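PDB 4WOD: taurocyamine kinase from Schistosoma mansoni, which catalyses the reversible, magnesium-dependent transfer of a phosphate group between ATP and taurocyamine, using two phosphagen-kinase units fused in one chain. Local coordinates for residues C424-C432 / G493-S501; D586-Q594 / R605-I613. The protein carries 4 engineered substitutions. All coordinates share one frame; numbering follows the deposited sequence.

Contact 1 (C424-C432 / G493-S501); sequences CPRTGEAEC and GFLFPTIMS. Engineered in segment 493-501: G493 (natural residue Asp).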
ATOM      1  N   CYS A 424     -15.158   2.365  14.220  1.00 21.80           N
ATOM      2  CA  CYS A 424     -14.928   1.485  15.383  1.00 23.67           C
ATOM      3  C   CYS A 424     -13.476   0.995  15.471  1.00 19.72           C
ATOM      4  O   CYS A 424     -12.795   0.867  14.460  1.00 19.05           O
ATOM      5  CB  CYS A 424     -15.882   0.281  15.349  1.00 19.80           C
ATOM      6  SG  CYS A 424     -17.575   0.674  15.894  1.00 29.18           S
ATOM      7  N   PRO A 425     -12.994   0.729  16.693  1.00 18.49           N
ATOM      8  CA  PRO A 425     -11.632   0.209  16.817  1.00 17.71           C
ATOM      9  C   PRO A 425     -11.578  -1.290  16.529  1.00 19.86           C
ATOM     10  O   PRO A 425     -12.633  -1.926  16.356  1.00 15.98           O
ATOM     11  CB  PRO A 425     -11.284   0.488  18.284  1.00 16.97           C
ATOM     12  CG  PRO A 425     -12.607   0.393  18.978  1.00 23.40           C
ATOM     13  CD  PRO A 425     -13.620   0.962  18.006  1.00 18.42           C
ATOM     14  N   ARG A 426     -10.363  -1.829  16.492  1.00 19.27           N
ATOM     15  CA  ARG A 426     -10.128  -3.263  16.329  1.00 16.67           C
ATOM     16  C   ARG A 426      -9.218  -3.771  17.455  1.00 20.57           C
ATOM     17  O   ARG A 426      -8.048  -3.420  17.503  1.00 21.59           O
ATOM     18  CB  ARG A 426      -9.489  -3.562  14.971  1.00 18.98           C
ATOM     19  CG  ARG A 426     -10.258  -3.028  13.762  1.00 19.24           C
ATOM     20  CD  ARG A 426     -11.611  -3.669  13.609  1.00 25.11           C
ATOM     21  NE  ARG A 426     -12.148  -3.476  12.258  1.00 23.97           N
ATOM     22  CZ  ARG A 426     -12.863  -2.429  11.864  1.00 23.30           C
ATOM     23  NH1 ARG A 426     -13.152  -1.457  12.717  1.00 21.32           N
ATOM     24  NH2 ARG A 426     -13.293  -2.358  10.602  1.00 26.02           N
ATOM     25  N   THR A 427      -9.747  -4.621  18.332  1.00 19.16           N
ATOM     26  CA  THR A 427      -9.025  -5.045  19.529  1.00 18.27           C
ATOM     27  C   THR A 427      -7.923  -6.090  19.223  1.00 17.42           C
ATOM     28  O   THR A 427      -7.889  -6.663  18.127  1.00 22.66           O
ATOM     29  CB  THR A 427     -10.010  -5.604  20.563  1.00 18.04           C
ATOM     30  OG1 THR A 427     -10.676  -6.748  20.009  1.00 16.72           O
ATOM     31  CG2 THR A 427     -11.066  -4.535  20.922  1.00 20.18           C
ATOM     32  N   GLY A 428      -7.020  -6.314  20.182  1.00 17.09           N
ATOM     33  CA  GLY A 428      -5.875  -7.196  19.974  1.00 16.16           C
ATOM     34  C   GLY A 428      -6.036  -8.600  20.552  1.00 16.39           C
ATOM     35  O   GLY A 428      -5.356  -9.528  20.133  1.00 18.04           O
ATOM     36  N   GLU A 429      -6.927  -8.744  21.517  1.00 16.69           N
ATOM     37  CA  GLU A 429      -7.239 -10.044  22.132  1.00 16.60           C
ATOM     38  C   GLU A 429      -8.430  -9.863  23.068  1.00 15.50           C
ATOM     39  O   GLU A 429      -8.778  -8.735  23.413  1.00 15.81           O
ATOM     40  CB  GLU A 429      -6.033 -10.607  22.896  1.00 16.92           C
ATOM     41  CG  GLU A 429      -5.655  -9.828  24.147  1.00 14.63           C
ATOM     42  CD  GLU A 429      -4.661 -10.598  24.996  1.00 20.31           C
ATOM     43  OE1 GLU A 429      -4.871 -11.818  25.178  1.00 21.19           O
ATOM     44  OE2 GLU A 429      -3.654 -10.007  25.449  1.00 16.97           O
ATOM     45  N   ALA A 430      -9.030 -10.964  23.505  1.00 12.72           N
ATOM     46  CA  ALA A 430     -10.217 -10.922  24.332  1.00 14.37           C
ATOM     47  C   ALA A 430     -10.006 -10.098  25.586  1.00 13.93           C
ATOM     48  O   ALA A 430     -10.933  -9.427  26.043  1.00 16.55           O
ATOM     49  CB  ALA A 430     -10.661 -12.343  24.713  1.00 14.26           C
ATOM     50  N   GLU A 431      -8.795 -10.158  26.138  1.00 18.37           N
ATOM     51  CA  GLU A 431      -8.499  -9.494  27.409  1.00 18.69           C
ATOM     52  C   GLU A 431      -8.633  -7.968  27.293  1.00 15.44           C
ATOM     53  O   GLU A 431      -8.796  -7.256  28.290  1.00 19.05           O
ATOM     54  CB  GLU A 431      -7.096  -9.870  27.894  1.00 17.25           C
ATOM     55  CG  GLU A 431      -6.787  -9.387  29.312  1.00 22.64           C
ATOM     56  CD  GLU A 431      -5.360  -9.680  29.729  1.00 30.05           C
ATOM     57  OE1 GLU A 431      -4.932 -10.842  29.580  1.00 30.77           O
ATOM     58  OE2 GLU A 431      -4.661  -8.749  30.194  1.00 31.99           O
ATOM     59  N   CYS A 432      -8.567  -7.475  26.067  1.00 13.42           N
ATOM     60  CA  CYS A 432      -8.751  -6.053  25.813  1.00 16.96           C
ATOM     61  C   CYS A 432     -10.056  -5.538  26.426  1.00 14.23           C
ATOM     62  O   CYS A 432     -10.112  -4.401  26.919  1.00 16.43           O
ATOM     63  CB  CYS A 432      -8.712  -5.785  24.300  1.00 12.41           C
ATOM     64  SG  CYS A 432      -7.047  -5.817  23.602  1.00 23.29           S
ATOM     65  N   GLY A 493      -7.443 -18.272  23.986  1.00 16.07           N
ATOM     66  CA  GLY A 493      -6.011 -18.487  24.047  1.00 17.23           C
ATOM     67  C   GLY A 493      -5.176 -17.828  22.970  1.00 19.78           C
ATOM     68  O   GLY A 493      -3.952 -17.802  23.082  1.00 26.22           O
ATOM     69  N   PHE A 494      -5.816 -17.301  21.926  1.00 20.68           N
ATOM     70  CA  PHE A 494      -5.090 -16.660  20.828  1.00 15.00           C
ATOM     71  C   PHE A 494      -5.279 -15.152  20.745  1.00 14.96           C
ATOM     72  O   PHE A 494      -6.399 -14.635  20.866  1.00 15.08           O
ATOM     73  CB  PHE A 494      -5.513 -17.279  19.486  1.00 13.76           C
ATOM     74  CG  PHE A 494      -5.061 -18.700  19.318  1.00 16.18           C
ATOM     75  CD1 PHE A 494      -3.814 -18.989  18.764  1.00 19.05           C
ATOM     76  CD2 PHE A 494      -5.845 -19.745  19.774  1.00 17.49           C
ATOM     77  CE1 PHE A 494      -3.388 -20.301  18.634  1.00 19.16           C
ATOM     78  CE2 PHE A 494      -5.425 -21.048  19.644  1.00 18.01           C
ATOM     79  CZ  PHE A 494      -4.196 -21.327  19.077  1.00 17.80           C
ATOM     80  N   LEU A 495      -4.180 -14.455  20.485  1.00 12.36           N
ATOM     81  CA  LEU A 495      -4.244 -13.078  20.052  1.00 12.90           C
ATOM     82  C   LEU A 495      -5.094 -13.004  18.778  1.00 16.91           C
ATOM     83  O   LEU A 495      -5.164 -13.971  18.017  1.00 14.39           O
ATOM     84  CB  LEU A 495      -2.847 -12.525  19.782  1.00 15.31           C
ATOM     85  CG  LEU A 495      -1.956 -12.412  21.010  1.00 17.86           C
ATOM     86  CD1 LEU A 495      -0.604 -11.800  20.612  1.00 20.16           C
ATOM     87  CD2 LEU A 495      -2.667 -11.567  22.055  1.00 16.32           C
ATOM     88  N   PHE A 496      -5.744 -11.875  18.563  1.00 13.25           N
ATOM     89  CA  PHE A 496      -6.616 -11.696  17.380  1.00 17.83           C
ATOM     90  C   PHE A 496      -5.817 -11.466  16.089  1.00 16.44           C
ATOM     91  O   PHE A 496      -4.616 -11.195  16.156  1.00 16.21           O
ATOM     92  CB  PHE A 496      -7.588 -10.540  17.640  1.00 17.97           C
ATOM     93  CG  PHE A 496      -8.612 -10.847  18.680  1.00 16.10           C
ATOM     94  CD1 PHE A 496      -8.767 -12.147  19.170  1.00 16.61           C
ATOM     95  CD2 PHE A 496      -9.428  -9.837  19.183  1.00 19.74           C
ATOM     96  CE1 PHE A 496      -9.737 -12.430  20.131  1.00 15.08           C
ATOM     97  CE2 PHE A 496     -10.378 -10.110  20.135  1.00 17.03           C
ATOM     98  CZ  PHE A 496     -10.533 -11.412  20.613  1.00 18.29           C
ATOM     99  N   PRO A 497      -6.471 -11.586  14.894  1.00 15.11           N
ATOM    100  CA  PRO A 497      -5.689 -11.513  13.652  1.00 15.88           C
ATOM    101  C   PRO A 497      -5.033 -10.157  13.422  1.00 18.77           C
ATOM    102  O   PRO A 497      -4.283 -10.019  12.482  1.00 21.79           O
ATOM    103  CB  PRO A 497      -6.724 -11.803  12.543  1.00 14.90           C
ATOM    104  CG  PRO A 497      -7.810 -12.612  13.244  1.00 18.12           C
ATOM    105  CD  PRO A 497      -7.866 -12.020  14.657  1.00 18.24           C
ATOM    106  N   THR A 498      -5.331  -9.181  14.269  1.00 17.54           N
ATOM    107  CA  THR A 498      -4.738  -7.856  14.151  1.00 18.01           C
ATOM    108  C   THR A 498      -3.246  -7.894  14.505  1.00 18.83           C
ATOM    109  O   THR A 498      -2.406  -7.476  13.710  1.00 18.35           O
ATOM    110  CB  THR A 498      -5.465  -6.839  15.063  1.00 17.42           C
ATOM    111  OG1 THR A 498      -5.670  -7.426  16.349  1.00 20.81           O
ATOM    112  CG2 THR A 498      -6.826  -6.409  14.468  1.00 19.44           C
ATOM    113  N   ILE A 499      -2.918  -8.436  15.682  1.00 17.74           N
ATOM    114  CA  ILE A 499      -1.584  -8.299  16.231  1.00 17.16           C
ATOM    115  C   ILE A 499      -0.864  -9.624  16.415  1.00 19.06           C
ATOM    116  O   ILE A 499       0.342  -9.637  16.675  1.00 22.94           O
ATOM    117  CB  ILE A 499      -1.625  -7.530  17.603  1.00 15.37           C
ATOM    118  CG1 ILE A 499      -2.264  -8.379  18.717  1.00 16.05           C
ATOM    119  CG2 ILE A 499      -2.369  -6.240  17.433  1.00 19.05           C
ATOM    120  CD1 ILE A 499      -2.134  -7.747  20.118  1.00 13.65           C
ATOM    121  N   MET A 500      -1.582 -10.733  16.231  1.00 17.81           N
ATOM    122  CA  MET A 500      -1.032 -12.048  16.534  1.00 17.03           C
ATOM    123  C   MET A 500       0.218 -12.317  15.697  1.00 18.49           C
ATOM    124  O   MET A 500       0.407 -11.735  14.615  1.00 19.52           O
ATOM    125  CB  MET A 500      -2.075 -13.154  16.294  1.00 13.25           C
ATOM    126  CG  MET A 500      -2.424 -13.307  14.837  1.00 17.18           C
ATOM    127  SD  MET A 500      -3.923 -14.283  14.616  1.00 20.22           S
ATOM    128  CE  MET A 500      -3.482 -15.816  15.412  1.00 13.96           C
ATOM    129  N   SER A 501       1.073 -13.187  16.208  1.00 15.27           N
ATOM    130  CA  SER A 501       2.344 -13.467  15.544  1.00 22.57           C
ATOM    131  C   SER A 501       2.117 -14.463  14.423  1.00 21.45           C
ATOM    132  O   SER A 501       1.018 -15.026  14.299  1.00 17.28           O
ATOM    133  CB  SER A 501       3.378 -14.001  16.524  1.00 15.21           C
ATOM    134  OG  SER A 501       3.150 -15.368  16.853  1.00 18.92           O
TER
HETATM  135  O   HOH W   1      -7.988 -13.586  22.940  1.00 17.54           O

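Contact 2 (D586-Q594 / R605-I613); sequences DHMRIISMQ and RLIEGINAI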
ATOM      1  N   ASP A 586     -11.707 -11.797  12.153  1.00 18.22           N
ATOM      2  CA  ASP A 586     -11.897 -12.631  13.322  1.00 15.83           C
ATOM      3  C   ASP A 586     -11.246 -13.962  13.026  1.00 19.92           C
ATOM      4  O   ASP A 586     -11.032 -14.297  11.835  1.00 13.95           O
ATOM      5  CB  ASP A 586     -13.391 -12.817  13.637  1.00 17.97           C
ATOM      6  CG  ASP A 586     -14.017 -11.588  14.274  1.00 21.13           C
ATOM      7  OD1 ASP A 586     -13.417 -11.043  15.228  1.00 24.84           O
ATOM      8  OD2 ASP A 586     -15.110 -11.178  13.835  1.00 21.74           O
ATOM      9  N   HIS A 587     -10.964 -14.733  14.082  1.00 13.27           N
ATOM     10  CA  HIS A 587     -10.367 -16.047  13.906  1.00 14.89           C
ATOM     11  C   HIS A 587     -11.201 -16.862  12.924  1.00 14.70           C
ATOM     12  O   HIS A 587     -10.658 -17.591  12.110  1.00 15.76           O
ATOM     13  CB  HIS A 587     -10.243 -16.792  15.231  1.00 15.01           C
ATOM     14  CG  HIS A 587      -9.234 -16.187  16.162  1.00 13.35           C
ATOM     15  ND1 HIS A 587      -9.297 -16.335  17.531  1.00 14.86           N
ATOM     16  CD2 HIS A 587      -8.163 -15.399  15.917  1.00 11.81           C
ATOM     17  CE1 HIS A 587      -8.301 -15.672  18.093  1.00 13.40           C
ATOM     18  NE2 HIS A 587      -7.592 -15.101  17.135  1.00 16.37           N
ATOM     19  N   MET A 588     -12.514 -16.725  13.027  1.00 13.78           N
ATOM     20  CA  MET A 588     -13.430 -17.364  12.071  1.00 16.04           C
ATOM     21  C   MET A 588     -14.640 -16.514  11.738  1.00 15.22           C
ATOM     22  O   MET A 588     -15.183 -15.812  12.595  1.00 17.64           O
ATOM     23  CB  MET A 588     -13.928 -18.704  12.608  1.00 13.70           C
ATOM     24  CG  MET A 588     -12.920 -19.811  12.674  1.00 16.57           C
ATOM     25  SD  MET A 588     -13.760 -21.272  13.388  1.00 28.46           S
ATOM     26  CE  MET A 588     -13.953 -20.788  15.087  1.00 21.08           C
ATOM     27  N   ARG A 589     -15.073 -16.592  10.484  1.00 16.01           N
ATOM     28  CA  ARG A 589     -16.401 -16.145  10.104  1.00 16.42           C
ATOM     29  C   ARG A 589     -17.053 -17.429   9.606  1.00 19.11           C
ATOM     30  O   ARG A 589     -16.536 -18.053   8.687  1.00 16.91           O
ATOM     31  CB  ARG A 589     -16.366 -15.030   9.032  1.00 21.03           C
ATOM     32  CG  ARG A 589     -17.753 -14.514   8.631  1.00 24.23           C
ATOM     33  CD  ARG A 589     -17.761 -13.219   7.765  1.00 33.85           C
ATOM     34  NE  ARG A 589     -16.511 -12.975   7.034  1.00 42.95           N
ATOM     35  CZ  ARG A 589     -16.397 -12.994   5.705  1.00 39.58           C
ATOM     36  NH1 ARG A 589     -17.450 -13.264   4.943  1.00 43.61           N
ATOM     37  NH2 ARG A 589     -15.227 -12.758   5.129  1.00 45.79           N
ATOM     38  N   ILE A 590     -18.118 -17.867  10.278  1.00 16.32           N
ATOM     39  CA  ILE A 590     -18.808 -19.106   9.915  1.00 21.91           C
ATOM     40  C   ILE A 590     -20.122 -18.753   9.218  1.00 16.14           C
ATOM     41  O   ILE A 590     -20.943 -18.033   9.770  1.00 17.63           O
ATOM     42  CB  ILE A 590     -19.087 -19.994  11.148  1.00 18.65           C
ATOM     43  CG1 ILE A 590     -17.789 -20.257  11.924  1.00 17.95           C
ATOM     44  CG2 ILE A 590     -19.763 -21.331  10.737  1.00 13.23           C
ATOM     45  CD1 ILE A 590     -18.031 -20.884  13.298  1.00 19.96           C
ATOM     46  N   ILE A 591     -20.316 -19.287   8.014  1.00 16.21           N
ATOM     47  CA  ILE A 591     -21.348 -18.786   7.102  1.00 14.97           C
ATOM     48  C   ILE A 591     -22.237 -19.891   6.570  1.00 19.25           C
ATOM     49  O   ILE A 591     -21.741 -20.914   6.136  1.00 16.37           O
ATOM     50  CB  ILE A 591     -20.703 -18.071   5.876  1.00 17.60           C
ATOM     51  CG1 ILE A 591     -19.802 -16.914   6.318  1.00 17.28           C
ATOM     52  CG2 ILE A 591     -21.756 -17.568   4.888  1.00 19.34           C
ATOM     53  CD1 ILE A 591     -18.595 -16.747   5.405  1.00 24.30           C
ATOM     54  N   SER A 592     -23.547 -19.678   6.595  1.00 16.81           N
ATOM     55  CA  SER A 592     -24.462 -20.596   5.916  1.00 20.05           C
ATOM     56  C   SER A 592     -25.241 -19.792   4.896  1.00 15.52           C
ATOM     57  O   SER A 592     -25.657 -18.682   5.188  1.00 18.98           O
ATOM     58  CB  SER A 592     -25.402 -21.283   6.907  1.00 16.68           C
ATOM     59  OG  SER A 592     -26.247 -22.217   6.235  1.00 20.31           O
ATOM     60  N   MET A 593     -25.440 -20.338   3.701  1.00 19.38           N
ATOM     61  CA  MET A 593     -26.213 -19.626   2.703  1.00 18.56           C
ATOM     62  C   MET A 593     -26.741 -20.552   1.615  1.00 23.92           C
ATOM     63  O   MET A 593     -26.241 -21.659   1.438  1.00 22.17           O
ATOM     64  CB  MET A 593     -25.361 -18.526   2.062  1.00 16.52           C
ATOM     65  CG  MET A 593     -24.200 -19.087   1.261  1.00 22.42           C
ATOM     66  SD  MET A 593     -23.273 -17.859   0.321  1.00 37.25           S
ATOM     67  CE  MET A 593     -22.626 -16.791   1.587  1.00 30.98           C
ATOM     68  N   GLN A 594     -27.751 -20.085   0.884  1.00 25.46           N
ATOM     69  CA  GLN A 594     -28.280 -20.826  -0.266  1.00 26.26           C
ATOM     70  C   GLN A 594     -29.205 -19.950  -1.097  1.00 25.62           C
ATOM     71  O   GLN A 594     -29.638 -18.887  -0.647  1.00 24.91           O
ATOM     72  CB  GLN A 594     -29.034 -22.082   0.184  1.00 27.37           C
ATOM     73  CG  GLN A 594     -30.399 -21.803   0.785  1.00 26.31           C
ATOM     74  CD  GLN A 594     -30.923 -22.975   1.587  1.00 26.21           C
ATOM     75  OE1 GLN A 594     -30.179 -23.609   2.333  1.00 23.93           O
ATOM     76  NE2 GLN A 594     -32.212 -23.274   1.433  1.00 25.58           N
ATOM     77  N   ARG A 605     -28.532 -25.188   9.361  1.00 19.31           N
ATOM     78  CA  ARG A 605     -27.206 -25.605   8.903  1.00 18.57           C
ATOM     79  C   ARG A 605     -26.110 -24.804   9.611  1.00 18.18           C
ATOM     80  O   ARG A 605     -25.132 -25.371  10.088  1.00 17.63           O
ATOM     81  CB  ARG A 605     -27.080 -25.444   7.378  1.00 18.79           C
ATOM     82  CG  ARG A 605     -25.783 -25.964   6.805  1.00 23.28           C
ATOM     83  CD  ARG A 605     -25.849 -26.053   5.279  1.00 24.52           C
ATOM     84  NE  ARG A 605     -26.297 -24.800   4.692  1.00 25.42           N
ATOM     85  CZ  ARG A 605     -27.461 -24.619   4.081  1.00 21.13           C
ATOM     86  NH1 ARG A 605     -28.304 -25.630   3.928  1.00 26.97           N
ATOM     87  NH2 ARG A 605     -27.771 -23.422   3.603  1.00 22.48           N
ATOM     88  N   LEU A 606     -26.285 -23.484   9.685  1.00 18.92           N
ATOM     89  CA  LEU A 606     -25.344 -22.672  10.453  1.00 18.45           C
ATOM     90  C   LEU A 606     -25.179 -23.165  11.897  1.00 15.15           C
ATOM     91  O   LEU A 606     -24.049 -23.395  12.330  1.00 16.67           O
ATOM     92  CB  LEU A 606     -25.762 -21.202  10.480  1.00 15.29           C
ATOM     93  CG  LEU A 606     -24.736 -20.369  11.270  1.00 15.63           C
ATOM     94  CD1 LEU A 606     -23.301 -20.539  10.693  1.00 16.34           C
ATOM     95  CD2 LEU A 606     -25.123 -18.906  11.299  1.00 15.10           C
ATOM     96  N   ILE A 607     -26.275 -23.316  12.646  1.00 17.65           N
ATOM     97  CA  ILE A 607     -26.162 -23.662  14.074  1.00 18.00           C
ATOM     98  C   ILE A 607     -25.443 -25.005  14.267  1.00 19.32           C
ATOM     99  O   ILE A 607     -24.574 -25.165  15.140  1.00 15.91           O
ATOM    100  CB  ILE A 607     -27.553 -23.701  14.786  1.00 20.61           C
ATOM    101  CG1 ILE A 607     -28.280 -22.359  14.644  1.00 20.32           C
ATOM    102  CG2 ILE A 607     -27.398 -24.084  16.263  1.00 22.87           C
ATOM    103  CD1 ILE A 607     -27.444 -21.155  14.999  1.00 24.98           C
ATOM    104  N   GLU A 608     -25.778 -25.963  13.418  1.00 17.91           N
ATOM    105  CA  GLU A 608     -25.194 -27.280  13.518  1.00 15.58           C
ATOM    106  C   GLU A 608     -23.702 -27.227  13.201  1.00 17.02           C
ATOM    107  O   GLU A 608     -22.916 -27.955  13.801  1.00 16.18           O
ATOM    108  CB  GLU A 608     -25.915 -28.250  12.587  1.00 18.56           C
ATOM    109  CG  GLU A 608     -27.316 -28.593  13.074  1.00 24.63           C
ATOM    110  CD  GLU A 608     -28.112 -29.359  12.040  1.00 36.92           C
ATOM    111  OE1 GLU A 608     -27.574 -29.604  10.930  1.00 32.47           O
ATOM    112  OE2 GLU A 608     -29.280 -29.697  12.337  1.00 38.69           O
ATOM    113  N   GLY A 609     -23.314 -26.332  12.294  1.00 14.45           N
ATOM    114  CA  GLY A 609     -21.912 -26.158  11.968  1.00 17.73           C
ATOM    115  C   GLY A 609     -21.112 -25.507  13.084  1.00 14.79           C
ATOM    116  O   GLY A 609     -19.953 -25.848  13.335  1.00 11.72           O
ATOM    117  N   ILE A 610     -21.726 -24.533  13.737  1.00 15.54           N
ATOM    118  CA  ILE A 610     -21.066 -23.846  14.852  1.00 17.27           C
ATOM    119  C   ILE A 610     -20.809 -24.836  15.985  1.00 16.56           C
ATOM    120  O   ILE A 610     -19.696 -24.918  16.539  1.00 15.57           O
ATOM    121  CB  ILE A 610     -21.916 -22.668  15.394  1.00 14.92           C
ATOM    122  CG1 ILE A 610     -22.244 -21.638  14.301  1.00 18.21           C
ATOM    123  CG2 ILE A 610     -21.217 -21.998  16.592  1.00 16.11           C
ATOM    124  CD1 ILE A 610     -23.174 -20.535  14.803  1.00 14.26           C
ATOM    125  N   ASN A 611     -21.845 -25.596  16.320  1.00 14.63           N
ATOM    126  CA  ASN A 611     -21.724 -26.610  17.350  1.00 19.27           C
ATOM    127  C   ASN A 611     -20.644 -27.647  17.034  1.00 16.64           C
ATOM    128  O   ASN A 611     -19.882 -28.021  17.910  1.00 15.05           O
ATOM    129  CB  ASN A 611     -23.075 -27.291  17.582  1.00 13.68           C
ATOM    130  CG  ASN A 611     -24.057 -26.385  18.305  1.00 26.43           C
ATOM    131  OD1 ASN A 611     -23.655 -25.427  18.979  1.00 25.64           O
ATOM    132  ND2 ASN A 611     -25.347 -26.669  18.164  1.00 25.34           N
ATOM    133  N   ALA A 612     -20.579 -28.100  15.780  1.00 18.01           N
ATOM    134  CA  ALA A 612     -19.596 -29.108  15.378  1.00 13.75           C
ATOM    135  C   ALA A 612     -18.155 -28.581  15.510  1.00 14.50           C
ATOM    136  O   ALA A 612     -17.271 -29.263  16.017  1.00 16.93           O
ATOM    137  CB  ALA A 612     -19.869 -29.566  13.941  1.00 12.93           C
ATOM    138  N   ILE A 613     -17.936 -27.364  15.040  1.00 11.28           N
ATOM    139  CA  ILE A 613     -16.645 -26.736  15.165  1.00 13.28           C
ATOM    140  C   ILE A 613     -16.275 -26.571  16.645  1.00 12.91           C
ATOM    141  O   ILE A 613     -15.112 -26.802  17.033  1.00 16.46           O
ATOM    142  CB  ILE A 613     -16.632 -25.389  14.425  1.00 16.15           C
ATOM    143  CG1 ILE A 613     -16.828 -25.641  12.922  1.00 13.93           C
ATOM    144  CG2 ILE A 613     -15.314 -24.636  14.686  1.00 14.96           C
ATOM    145  CD1 ILE A 613     -16.935 -24.400  12.086  1.00 14.88           C
TER

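Contact 1 (C424-C432 / G493-S501)
F496 lays its ring flat beneath the backbone at E429: the CA of E429 stands 3.6 Å from the ring centroid, 7° off the normal, a CH-pi contact over the face. T427 comes to the same ring differently, with OG1 in the ring plane at the edge, 3.4 Å from CE2; its hydroxyl is at the same time hydrogen-bonded to the backbone oxygen of C630. With CG anti to the carbonyl carbon and beside the backbone N (chi1 -69°), the ring continues the CB's course toward 424-432 and lies against E429 and A430, in the type I beta turn E429-C432.

Two direct hydrogen bonds tie the loops together. F496 N gives a nearly straight one to G428 O (2.9 Å, 169° at the hydrogen). One residue back, T427 O accepts from T498 OG1 at 2.9 Å; that hydroxyl sits between its own backbone N and carbonyl carbon, while the CG2 branch goes to R426 CB. A water adds a third link, accepting from A430 N and donating to F494 O.

L495 crosses the E429 side chain at a slant and sets CD2 against it, 3.6 Å from E429 CB, and the carboxylate beyond is held by T403 and H405. I499 CG1 and CD1 press on G428 CA and O.

The contact joins the N-terminal and C-terminal domain regions of the second kinase unit: helices 409-418 and 437-448 pack against 424-432, and helix 502-517 against 493-501.

Contact 2 (D586-Q594 / R605-I613)
Q594 OE1 takes two N-H groups from R605: a sound bond from NH2 at 2.7 Å (161° at the hydrogen) and a weak one from NH1 at 3.2 Å. This is the polar end of a strand-turn-helix unit, in which helix 599-614 folds back over strand 588-595 of the antiparallel catalytic sheet, roughly antiparallel to it; the two short axes pass 7.8 Å apart at 152°. NH2 meets a lone pair of OE1 in the carbonyl plane, and the amide and guanidinium are nearly coplanar, 26° apart. A bend at chi3 turns the guanidinium toward the strand. From outside the pair, E522 forms a salt bridge with R605 NH1 and T577 O accepts from NE, which probably limits the group's rotation.

Below this, the packing turns apolar. S592 CB touches L606 CB, its hydroxyl being hydrogen-bonded to V602 O in the first turn of the helix. I590 splits its branches: CG2 goes to L606 CD1, while I590 CD1 and I613 CD1 meet tip to tip. L606 and I610 also touch strand 480-489 next door. At the far end M588 and I613 run past one another head to tail, with M588 SD 3.9 Å from I613 CG2.

Contact 1 and contact 2 have centres about 21 Å apart and meet through H587, just before strand 588-595. Its NE2 lies 2.8 Å from L495 O, a probable hydrogen bond, and its ring stands edge-to-face with F496, while ND1 is hydrogen-bonded to V491 N. The loop 493-501 is thereby joined to the central sheet that contact 2 backs with a helix. Contact 1 lies near the predicted active site, the side chain of R426 being about 4 Å from that of C631; the strand of contact 2 carries R589, predicted to bind ATP, whose side chain does not touch the helix. The arginine in this structure occupies the first unit instead.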